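Local structure of protein Ves (Pseudomonas fluorescens, 5V00) at residues Glu32-Asp37 and Trp47-Ala52; Tyr66-Thr71 and Asn117-Pro122; Thr81-Glu86 and Gly100-Ser105. The protein is of unknown molecular function but, as a two-cupin (bicupin) HutD protein, is involved in histidine utilization. One frame throughout, in Å; residues are numbered along the deposited sequence. Where two conformers were deposited one is given.

Contact 1: residues Glu32-Asp37 and Trp47-Ala52; sequences EEITRD and WRLSIA. With FMT (formic acid), chain F.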
loop_
_atom_site.group_PDB
_atom_site.type_symbol
_atom_site.label_atom_id
_atom_site.label_comp_id
_atom_site.label_asym_id
_atom_site.label_seq_id
_atom_site.Cartn_x
_atom_site.Cartn_y
_atom_site.Cartn_z
ATOM N N GLU B 32 -11.650 4.776 -0.187
ATOM C CA GLU B 32 -10.167 4.830 0.004
ATOM C C GLU B 32 -9.681 3.417 0.213
ATOM O O GLU B 32 -10.083 2.715 1.167
ATOM C CB GLU B 32 -9.837 5.652 1.233
ATOM C CG GLU B 32 -9.946 7.149 1.069
ATOM C CD GLU B 32 -9.687 7.973 2.264
ATOM O OE1 GLU B 32 -9.550 7.530 3.410
ATOM O OE2 GLU B 32 -9.730 9.181 2.108
ATOM N N GLU B 33 -8.832 2.914 -0.690
ATOM C CA GLU B 33 -8.347 1.579 -0.541
ATOM C C GLU B 33 -7.174 1.629 0.437
ATOM O O GLU B 33 -6.354 2.557 0.422
ATOM C CB GLU B 33 -7.744 1.052 -1.862
ATOM C CG GLU B 33 -8.706 0.987 -3.042
ATOM C CD GLU B 33 -9.889 0.102 -2.805
ATOM O OE1 GLU B 33 -9.737 -0.943 -2.126
ATOM O OE2 GLU B 33 -10.958 0.345 -3.409
ATOM N N ILE B 34 -7.135 0.668 1.362
ATOM C CA ILE B 34 -6.043 0.592 2.359
ATOM C C ILE B 34 -5.019 -0.445 1.861
ATOM O O ILE B 34 -3.833 -0.077 1.655
ATOM C CB ILE B 34 -6.545 0.207 3.755
ATOM C CG1 ILE B 34 -7.504 1.284 4.277
ATOM C CG2 ILE B 34 -5.409 0.092 4.730
ATOM C CD1 ILE B 34 -8.216 0.866 5.555
ATOM N N THR B 35 -5.437 -1.671 1.701
ATOM C CA THR B 35 -4.581 -2.741 1.267
ATOM C C THR B 35 -5.432 -3.910 0.827
ATOM O O THR B 35 -6.672 -3.876 0.951
ATOM C CB THR B 35 -3.576 -3.092 2.404
ATOM O OG1 THR B 35 -2.727 -4.163 2.004
ATOM C CG2 THR B 35 -4.377 -3.657 3.673
ATOM N N ARG B 36 -4.810 -4.918 0.221
ATOM C CA ARG B 36 -5.466 -6.060 -0.378
ATOM C C ARG B 36 -4.472 -7.139 -0.633
ATOM O O ARG B 36 -3.276 -6.912 -0.483
ATOM C CB ARG B 36 -6.165 -5.651 -1.677
ATOM C CG ARG B 36 -5.210 -5.007 -2.717
ATOM C CD ARG B 36 -5.892 -4.811 -4.058
ATOM N NE ARG B 36 -6.948 -3.796 -3.895
ATOM C CZ ARG B 36 -7.763 -3.384 -4.869
ATOM N NH1 ARG B 36 -7.621 -3.879 -6.104
ATOM N NH2 ARG B 36 -8.691 -2.457 -4.607
ATOM N N ASP B 37 -4.951 -8.292 -1.003
ATOM C CA ASP B 37 -4.079 -9.396 -1.351
ATOM C C ASP B 37 -3.368 -9.110 -2.677
ATOM O O ASP B 37 -3.770 -8.259 -3.448
ATOM C CB ASP B 37 -4.802 -10.730 -1.402
ATOM C CG ASP B 37 -5.628 -10.895 -2.640
ATOM O OD1 ASP B 37 -6.678 -10.244 -2.818
ATOM O OD2 ASP B 37 -5.176 -11.553 -3.600
ATOM N N TRP B 47 -8.994 -10.721 -0.917
ATOM C CA TRP B 47 -9.483 -9.880 0.198
ATOM C C TRP B 47 -9.044 -8.465 -0.002
ATOM O O TRP B 47 -8.043 -8.174 -0.707
ATOM C CB TRP B 47 -9.023 -10.399 1.562
ATOM C CG TRP B 47 -7.546 -10.362 1.791
ATOM C CD1 TRP B 47 -6.718 -11.424 1.761
ATOM C CD2 TRP B 47 -6.761 -9.269 2.250
ATOM N NE1 TRP B 47 -5.433 -11.022 1.992
ATOM C CE2 TRP B 47 -5.450 -9.695 2.293
ATOM C CE3 TRP B 47 -7.020 -7.943 2.488
ATOM C CZ2 TRP B 47 -4.435 -8.843 2.709
ATOM C CZ3 TRP B 47 -6.009 -7.099 2.937
ATOM C CH2 TRP B 47 -4.741 -7.563 2.998
ATOM N N ARG B 48 -9.854 -7.518 0.495
ATOM C CA ARG B 48 -9.622 -6.155 0.311
ATOM C C ARG B 48 -10.081 -5.406 1.561
ATOM O O ARG B 48 -11.090 -5.740 2.123
ATOM C CB ARG B 48 -10.328 -5.607 -0.956
ATOM C CG ARG B 48 -9.865 -6.187 -2.294
ATOM C CD ARG B 48 -10.536 -5.595 -3.560
ATOM N NE ARG B 48 -9.938 -6.278 -4.718
ATOM C CZ ARG B 48 -10.247 -6.018 -5.985
ATOM N NH1 ARG B 48 -11.146 -5.085 -6.280
ATOM N NH2 ARG B 48 -9.625 -6.645 -6.964
ATOM N N LEU B 49 -9.312 -4.408 1.966
ATOM C CA LEU B 49 -9.652 -3.534 3.109
ATOM C C LEU B 49 -9.770 -2.136 2.578
ATOM O O LEU B 49 -8.883 -1.658 1.818
ATOM C CB LEU B 49 -8.541 -3.587 4.156
ATOM C CG LEU B 49 -8.914 -3.351 5.562
ATOM C CD1 LEU B 49 -9.870 -4.451 6.046
ATOM C CD2 LEU B 49 -7.629 -3.360 6.423
ATOM N N SER B 50 -10.804 -1.388 2.998
ATOM C CA SER B 50 -11.038 -0.039 2.506
ATOM C C SER B 50 -11.865 0.789 3.485
ATOM O O SER B 50 -12.412 0.252 4.418
ATOM C CB SER B 50 -11.737 -0.068 1.135
ATOM O OG SER B 50 -13.028 -0.673 1.188
ATOM N N ILE B 51 -11.959 2.061 3.224
ATOM C CA ILE B 51 -12.897 2.925 3.919
ATOM C C ILE B 51 -13.870 3.449 2.841
ATOM O O ILE B 51 -13.444 4.047 1.825
ATOM C CB ILE B 51 -12.203 4.044 4.612
ATOM C CG1 ILE B 51 -11.247 3.558 5.696
ATOM C CG2 ILE B 51 -13.260 4.945 5.322
ATOM C CD1 ILE B 51 -10.373 4.628 6.304
ATOM N N ALA B 52 -15.170 3.368 3.110
ATOM C CA ALA B 52 -16.223 3.844 2.173
ATOM C C ALA B 52 -16.850 5.038 2.792
ATOM O O ALA B 52 -17.160 5.015 3.984
ATOM C CB ALA B 52 -17.247 2.767 1.939
HETATM C C FMT F . -9.994 -2.329 -7.926
HETATM O O1 FMT F . -8.954 -2.752 -8.495
HETATM O O2 FMT F . -9.977 -1.261 -7.086
HETATM O O HOH W 1 -7.571 -8.010 -4.363
#

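Contact 2: residues Tyr66-Thr71 and Asn117-Pro122; sequences YQRVIT and NLIYSP. With FMT (formic acid), chain I.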
loop_
_atom_site.group_PDB
_atom_site.type_symbol
_atom_site.label_atom_id
_atom_site.label_comp_id
_atom_site.label_asym_id
_atom_site.label_seq_id
_atom_site.Cartn_x
_atom_site.Cartn_y
_atom_site.Cartn_z
ATOM N N TYR B 66 -18.550 -13.394 -2.240
ATOM C CA TYR B 66 -17.648 -12.807 -1.237
ATOM C C TYR B 66 -18.400 -12.683 0.069
ATOM O O TYR B 66 -19.631 -12.599 0.077
ATOM C CB TYR B 66 -17.167 -11.445 -1.666
ATOM C CG TYR B 66 -16.179 -11.577 -2.852
ATOM C CD1 TYR B 66 -16.636 -11.524 -4.161
ATOM C CD2 TYR B 66 -14.822 -11.837 -2.636
ATOM C CE1 TYR B 66 -15.765 -11.640 -5.244
ATOM C CE2 TYR B 66 -13.946 -11.959 -3.718
ATOM C CZ TYR B 66 -14.444 -11.905 -5.007
ATOM O OH TYR B 66 -13.603 -12.020 -6.095
ATOM N N GLN B 67 -17.665 -12.643 1.162
ATOM C CA GLN B 67 -18.217 -12.290 2.494
ATOM C C GLN B 67 -17.815 -10.868 2.826
ATOM O O GLN B 67 -16.670 -10.482 2.627
ATOM C CB GLN B 67 -17.687 -13.254 3.564
ATOM C CG GLN B 67 -18.046 -12.908 4.986
ATOM C CD GLN B 67 -19.531 -13.236 5.248
ATOM O OE1 GLN B 67 -19.970 -14.342 4.986
ATOM N NE2 GLN B 67 -20.258 -12.294 5.821
ATOM N N ARG B 68 -18.712 -10.079 3.430
ATOM C CA ARG B 68 -18.418 -8.708 3.837
ATOM C C ARG B 68 -18.578 -8.554 5.339
ATOM O O ARG B 68 -19.406 -9.240 5.955
ATOM C CB ARG B 68 -19.328 -7.721 3.169
ATOM C CG ARG B 68 -19.250 -7.753 1.634
ATOM C CD ARG B 68 -19.895 -6.577 0.980
ATOM N NE ARG B 68 -19.351 -5.290 1.394
ATOM C CZ ARG B 68 -19.711 -4.103 0.948
ATOM N NH1 ARG B 68 -20.812 -3.924 0.150
ATOM N NH2 ARG B 68 -19.097 -3.079 1.415
ATOM N N VAL B 69 -17.722 -7.716 5.930
ATOM C CA VAL B 69 -17.953 -7.252 7.276
ATOM C C VAL B 69 -17.703 -5.764 7.243
ATOM O O VAL B 69 -16.583 -5.285 6.952
ATOM C CB VAL B 69 -17.050 -7.934 8.354
ATOM C CG1 VAL B 69 -17.495 -7.466 9.763
ATOM C CG2 VAL B 69 -17.094 -9.445 8.225
ATOM N N ILE B 70 -18.698 -4.973 7.641
ATOM C CA ILE B 70 -18.571 -3.533 7.613
ATOM C C ILE B 70 -18.810 -2.943 9.014
ATOM O O ILE B 70 -19.472 -3.556 9.835
ATOM C CB ILE B 70 -19.520 -2.858 6.574
ATOM C CG1 ILE B 70 -20.960 -2.871 7.038
ATOM C CG2 ILE B 70 -19.411 -3.539 5.192
ATOM C CD1 ILE B 70 -21.876 -2.177 6.068
ATOM N N THR B 71 -18.203 -1.803 9.294
ATOM C CA THR B 71 -18.309 -1.148 10.558
ATOM C C THR B 71 -18.367 0.341 10.413
ATOM O O THR B 71 -17.492 0.969 9.796
ATOM C CB THR B 71 -17.138 -1.466 11.492
ATOM O OG1 THR B 71 -16.906 -2.849 11.549
ATOM C CG2 THR B 71 -17.397 -0.952 12.883
ATOM N N ASN B 117 -14.410 -1.281 5.790
ATOM C CA ASN B 117 -14.872 -2.418 5.028
ATOM C C ASN B 117 -13.844 -3.529 4.863
ATOM O O ASN B 117 -12.754 -3.259 4.323
ATOM C CB ASN B 117 -15.211 -1.966 3.601
ATOM C CG ASN B 117 -16.580 -1.183 3.485
ATOM O OD1 ASN B 117 -17.289 -0.938 4.469
ATOM N ND2 ASN B 117 -16.933 -0.798 2.246
ATOM N N LEU B 118 -14.193 -4.735 5.295
ATOM C CA LEU B 118 -13.492 -5.950 4.909
ATOM C C LEU B 118 -14.324 -6.704 3.922
ATOM O O LEU B 118 -15.539 -6.960 4.164
ATOM C CB LEU B 118 -13.223 -6.838 6.114
ATOM C CG LEU B 118 -12.754 -8.212 5.899
ATOM C CD1 LEU B 118 -11.383 -8.180 5.241
ATOM C CD2 LEU B 118 -12.704 -8.991 7.171
ATOM N N ILE B 119 -13.723 -7.156 2.833
ATOM C CA ILE B 119 -14.367 -8.150 1.993
ATOM C C ILE B 119 -13.382 -9.252 1.650
ATOM O O ILE B 119 -12.174 -8.955 1.394
ATOM C CB ILE B 119 -14.937 -7.490 0.750
ATOM C CG1 ILE B 119 -15.640 -8.500 -0.159
ATOM C CG2 ILE B 119 -13.856 -6.767 -0.063
ATOM C CD1 ILE B 119 -16.438 -7.826 -1.255
ATOM N N TYR B 120 -13.833 -10.492 1.698
ATOM C CA TYR B 120 -12.946 -11.624 1.338
ATOM C C TYR B 120 -13.703 -12.742 0.688
ATOM O O TYR B 120 -14.910 -12.889 0.893
ATOM C CB TYR B 120 -12.183 -12.159 2.561
ATOM C CG TYR B 120 -13.040 -12.854 3.582
ATOM C CD1 TYR B 120 -13.720 -12.157 4.587
ATOM C CD2 TYR B 120 -13.163 -14.201 3.565
ATOM C CE1 TYR B 120 -14.609 -12.804 5.428
ATOM C CE2 TYR B 120 -13.943 -14.887 4.477
ATOM C CZ TYR B 120 -14.692 -14.158 5.422
ATOM O OH TYR B 120 -15.513 -14.807 6.301
ATOM N N SER B 121 -12.972 -13.573 -0.044
ATOM C CA SER B 121 -13.497 -14.820 -0.654
ATOM C C SER B 121 -13.377 -15.957 0.327
ATOM O O SER B 121 -12.258 -16.375 0.657
ATOM C CB SER B 121 -12.694 -15.187 -1.933
ATOM O OG SER B 121 -12.957 -16.508 -2.251
ATOM N N PRO B 122 -14.508 -16.538 0.790
ATOM C CA PRO B 122 -14.418 -17.635 1.699
ATOM C C PRO B 122 -13.815 -18.910 1.103
ATOM O O PRO B 122 -13.296 -19.754 1.814
ATOM C CB PRO B 122 -15.879 -17.873 2.136
ATOM C CG PRO B 122 -16.573 -16.639 1.834
ATOM C CD PRO B 122 -15.903 -16.014 0.655
HETATM C C FMT I . -20.589 -0.039 0.302
HETATM O O1 FMT I . -19.865 -0.228 1.315
HETATM O O2 FMT I . -20.677 -1.000 -0.651
HETATM O O HOH W 2 -17.003 -4.869 2.886
#

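Contact 3: residues Thr81-Glu86 and Gly100-Ser105; sequences TVDGEE and GDSQVS. With FMT (formic acid), chain K.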
loop_
_atom_site.group_PDB
_atom_site.type_symbol
_atom_site.label_atom_id
_atom_site.label_comp_id
_atom_site.label_asym_id
_atom_site.label_seq_id
_atom_site.Cartn_x
_atom_site.Cartn_y
_atom_site.Cartn_z
ATOM N N THR B 81 -30.993 -2.257 4.866
ATOM C CA THR B 81 -31.942 -3.247 4.551
ATOM C C THR B 81 -31.264 -4.318 3.705
ATOM O O THR B 81 -30.749 -4.000 2.635
ATOM C CB THR B 81 -33.167 -2.630 3.788
ATOM O OG1 THR B 81 -33.724 -1.604 4.615
ATOM C CG2 THR B 81 -34.212 -3.650 3.526
ATOM N N VAL B 82 -31.261 -5.550 4.176
ATOM C CA VAL B 82 -30.596 -6.675 3.499
ATOM C C VAL B 82 -31.670 -7.645 3.037
ATOM O O VAL B 82 -32.392 -8.230 3.882
ATOM C CB VAL B 82 -29.701 -7.426 4.486
ATOM C CG1 VAL B 82 -28.934 -8.550 3.803
ATOM C CG2 VAL B 82 -28.783 -6.389 5.122
ATOM N N ASP B 83 -31.733 -7.842 1.725
ATOM C CA ASP B 83 -32.705 -8.782 1.106
ATOM C C ASP B 83 -34.131 -8.530 1.607
ATOM O O ASP B 83 -34.838 -9.461 1.985
ATOM C CB ASP B 83 -32.322 -10.181 1.379
ATOM C CG ASP B 83 -30.912 -10.520 0.786
ATOM O OD1 ASP B 83 -30.637 -10.031 -0.300
ATOM O OD2 ASP B 83 -30.179 -11.261 1.429
ATOM N N GLY B 84 -34.473 -7.269 1.691
ATOM C CA GLY B 84 -35.792 -6.906 2.288
ATOM C C GLY B 84 -36.185 -7.476 3.677
ATOM O O GLY B 84 -37.358 -7.376 4.013
ATOM N N GLU B 85 -35.243 -8.063 4.465
ATOM C CA GLU B 85 -35.428 -8.382 5.902
ATOM C C GLU B 85 -35.726 -7.095 6.656
ATOM O O GLU B 85 -35.701 -6.017 6.064
ATOM C CB GLU B 85 -34.184 -8.968 6.514
ATOM C CG GLU B 85 -33.780 -10.319 5.945
ATOM C CD GLU B 85 -32.346 -10.698 6.294
ATOM O OE1 GLU B 85 -31.652 -9.993 7.073
ATOM O OE2 GLU B 85 -31.888 -11.723 5.758
ATOM N N GLU B 86 -36.009 -7.170 7.973
ATOM C CA GLU B 86 -36.339 -5.900 8.686
ATOM C C GLU B 86 -35.100 -5.051 8.694
ATOM O O GLU B 86 -33.980 -5.565 8.649
ATOM C CB GLU B 86 -36.937 -6.040 10.133
ATOM C CG GLU B 86 -36.074 -6.636 11.183
ATOM C CD GLU B 86 -36.731 -6.783 12.560
ATOM O OE1 GLU B 86 -36.855 -5.769 13.273
ATOM O OE2 GLU B 86 -37.039 -7.923 12.950
ATOM N N GLY B 100 -22.009 -10.999 0.123
ATOM C CA GLY B 100 -21.860 -10.100 -1.019
ATOM C C GLY B 100 -23.016 -10.358 -2.077
ATOM O O GLY B 100 -23.315 -9.437 -2.817
ATOM N N ASP B 101 -23.594 -11.535 -2.020
ATOM C CA ASP B 101 -24.753 -12.029 -2.891
ATOM C C ASP B 101 -25.966 -11.152 -2.585
ATOM O O ASP B 101 -26.868 -10.988 -3.419
ATOM C CB ASP B 101 -25.208 -13.429 -2.431
ATOM C CG ASP B 101 -24.541 -14.523 -3.122
ATOM O OD1 ASP B 101 -23.746 -14.274 -4.069
ATOM O OD2 ASP B 101 -24.761 -15.648 -2.645
ATOM N N SER B 102 -26.082 -10.721 -1.329
ATOM C CA SER B 102 -27.301 -10.072 -0.879
ATOM C C SER B 102 -27.544 -8.780 -1.561
ATOM O O SER B 102 -26.649 -8.036 -1.926
ATOM C CB SER B 102 -27.328 -9.833 0.658
ATOM O OG SER B 102 -27.477 -11.089 1.374
ATOM N N GLN B 103 -28.843 -8.420 -1.653
ATOM C CA GLN B 103 -29.155 -7.081 -2.152
ATOM C C GLN B 103 -29.317 -6.160 -0.938
ATOM O O GLN B 103 -30.133 -6.478 -0.070
ATOM C CB GLN B 103 -30.484 -7.121 -3.004
ATOM C CG GLN B 103 -31.108 -5.772 -3.345
ATOM C CD GLN B 103 -32.645 -5.957 -3.593
ATOM O OE1 GLN B 103 -33.473 -5.729 -2.702
ATOM N NE2 GLN B 103 -32.995 -6.478 -4.760
ATOM N N VAL B 104 -28.575 -5.053 -0.916
ATOM C CA VAL B 104 -28.441 -4.232 0.293
ATOM C C VAL B 104 -28.620 -2.840 -0.039
ATOM O O VAL B 104 -28.085 -2.362 -1.038
ATOM C CB VAL B 104 -27.054 -4.452 1.031
ATOM C CG1 VAL B 104 -26.880 -3.476 2.171
ATOM C CG2 VAL B 104 -26.931 -5.877 1.440
ATOM N N SER B 105 -29.382 -2.088 0.791
ATOM C CA SER B 105 -29.437 -0.699 0.621
ATOM C C SER B 105 -29.310 -0.024 1.966
ATOM O O SER B 105 -29.632 -0.601 3.001
ATOM C CB SER B 105 -30.743 -0.265 -0.155
ATOM O OG SER B 105 -31.810 -0.553 0.649
HETATM C C FMT K . -32.349 -4.133 0.017
HETATM O O1 FMT K . -32.840 -3.015 -0.249
HETATM O O2 FMT K . -33.060 -5.234 0.295
#

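Contact 1: residues Glu32-Asp37 and Trp47-Ala52
The guanidinium of Arg36 lies flat on that of Arg48, in one of the two conformers of Arg48, planes 13° apart and centres separated by 3.8 Å. Both residues leave the same face of two antiparallel strands as a non-hydrogen-bonded pair. Arg48 runs straight out, whereas Arg36 bends at chi3 (67°) and so lays its planar end over its neighbour. Arginine suits such a stack because its in-plane N-H groups stay available: NH1 and NH2 of Arg36 each donate to one oxygen of a formic acid molecule, probably from the crystallisation liquor. Arg36 NH2 also forms a salt bridge with Glu33 OE1 (3.1 Å), in the guanidinium plane but from above the carboxylate.

Asp37 closes the pairing with main chain and side chain: its N donates to Trp47 O, and its OD1 accepts Trp47 N (3.0 Å) and Gly46 N. A water joins OD1 to Arg48 NE in that same conformer; OD2 takes Gly39 N. Meanwhile Asp37 CB sits over the five-membered ring of Trp47, 3.8 Å from its centroid. With chi1 at 65° the indole folds against the Arg36-Asp37 backbone, while Thr35 CG2 touches its edge.

Backbone bonds join the strands of this hairpin, interrupted by a classic beta bulge. Ile34 N (2.9 Å) and, weakly, Thr35 N (3.4 Å) both turn to Leu49 O, shifting the pairing by one residue.

Apolar contacts lie mainly on the other side, where Ile34 CD1 meets Ile51 CG1 at 4.1 Å and both isoleucines reach Phe148 of another sheet. Glu32, buried beside Ile51, has its charge met by Arg21 and Arg114.

One face is thus buried and mostly apolar, the Glu32 charge paired within it, the other rich in arginine; Glu33 and the formic acid, if ionised, probably offset part of that positive charge beside Val20 and Met22 of the second subunit.

Contact 2: residues Tyr66-Thr71 and Asn117-Pro122
Gln67 lays its CB over one face of the Tyr120 ring, 4.0 Å from the centroid and 26° off the normal, in a CH-pi contact. Tyr120 swings its CG between the backbone N and the carbonyl carbon (chi1 69°), folding the ring alongside the glutamine, so that Gln67 CG also rests near the phenol oxygen. The amide turns back on its own strand, Gln67 NE2 donating to Arg68 O at 3.2 Å. Glutamine serves both needs, with methylenes for the ring and an amide for a backbone carbonyl.

The strands are antiparallel neighbours joined by regular pairs of bonds, Gln67 with Tyr120 and Val69 with Leu118. They belong to the larger sheet of a cupin-type beta fold. Val69 and Leu118 pack against Leu129 of the other large sheet, their branched apolar side chains filling the space between the sheets.

On the opposite face, Arg68 and Asn117 bind one formic acid molecule, probably from the crystallisation liquor, their planes nearly perpendicular. Arg68 NH1 donates to O2 of the formic acid (3.0 Å) and Arg68 NH2 to its O1 (3.0 Å), while Asn117 ND2 reaches the same O1 at 3.1 Å. The two donors NH2 and ND2 lie close because the oxygen between them accepts from both. Another formic acid beside Ile119 and a glycerol near Arg68 may mark a pocket here. Arg68 NE is satisfied by a water. Asn117 OD1 meanwhile lies 3.4 Å from Ile70 CG2.

Farther along this face, Ile119 CG1 abuts Tyr66 CB at 3.6 Å, and its CD1 touches the aliphatic part of Arg68. Tyr66 stacks on Phe45 and bonds its hydroxyl to Phe45 N.

Contact 3: residues Thr81-Glu86 and Gly100-Ser105
Asp83 OD2 accepts the hydroxyl of Ser102 at 2.7 Å, while the other carboxylate oxygen, OD1, takes Gln103 N at 2.8 Å. Both donors arrive on the syn sides of the oxygens, moderately out of the carboxylate plane, so the group is gripped at both oxygens by consecutive residues and its rotation is fixed. CG of Asp83 lies beside its backbone N (chi1 -61°), which turns the carboxylate across to the facing segment. The main chain adds a third link, Asp83 N to Gln103 O at 2.8 Å, continuing the strand pairing of Thr81 with Ser105. Replacing Ser102 by an alanine removes the hydroxyl from Asp83 OD2, and the carboxylate, left with Gln103 N across this contact, would probably be freer to turn.

Asp83 and Gly84 occupy the corner of a type I' turn running from Val82 to Glu85, closed by Glu85 N to Val82 O. Both corner residues have positive phi, a conformation that glycine adopts easily and aspartate tolerates better than most residues.

A formic acid molecule, probably from the crystallisation liquor, lies between the segments beside Gln103. O2 of this formic acid accepts Gly84 N (2.8 Å), and its O1 accepts the hydroxyl OG of Ser105 (2.8 Å). Thr81 CG2 packs against it by van der Waals contact.

Below the turn, on the other face, Val82 and Val104 stand side by side, Val82 CG1 to Val104 CG2 4.1 Å. Val82 CG1 also touches Ser102 CB at 3.8 Å. Compact beta-branched valines fit this strand pair.

Beyond the end of the two strands, then, an aspartate takes over the pairing: its carboxylate ties the turn to the loop before strand 104-108, at a partly exposed edge of the smaller sheet where a small polar molecule can also settle.

In the fold
Contacts 1 and 2 lie side by side in the same six-stranded antiparallel sheet, their centres 10 Å apart. Strands 47-54 and 113-120 are neighbours there, so Arg48 N meets Ile119 O and Ser50 O meets Asn117 N, making one continuous surface from the 29-36 hairpin to strand 67-74. Contact 3 sits in a separate four-stranded sheet, 15 Å from contact 2 and 22 Å from contact 1 between centres. Along the chain contact 1 comes first; contact 3 falls within the excursion between the two strands of contact 2, linked to it by Tyr66 O and Gly100 N. All lie in the HutD family region, consistent with a cupin built from facing sheets.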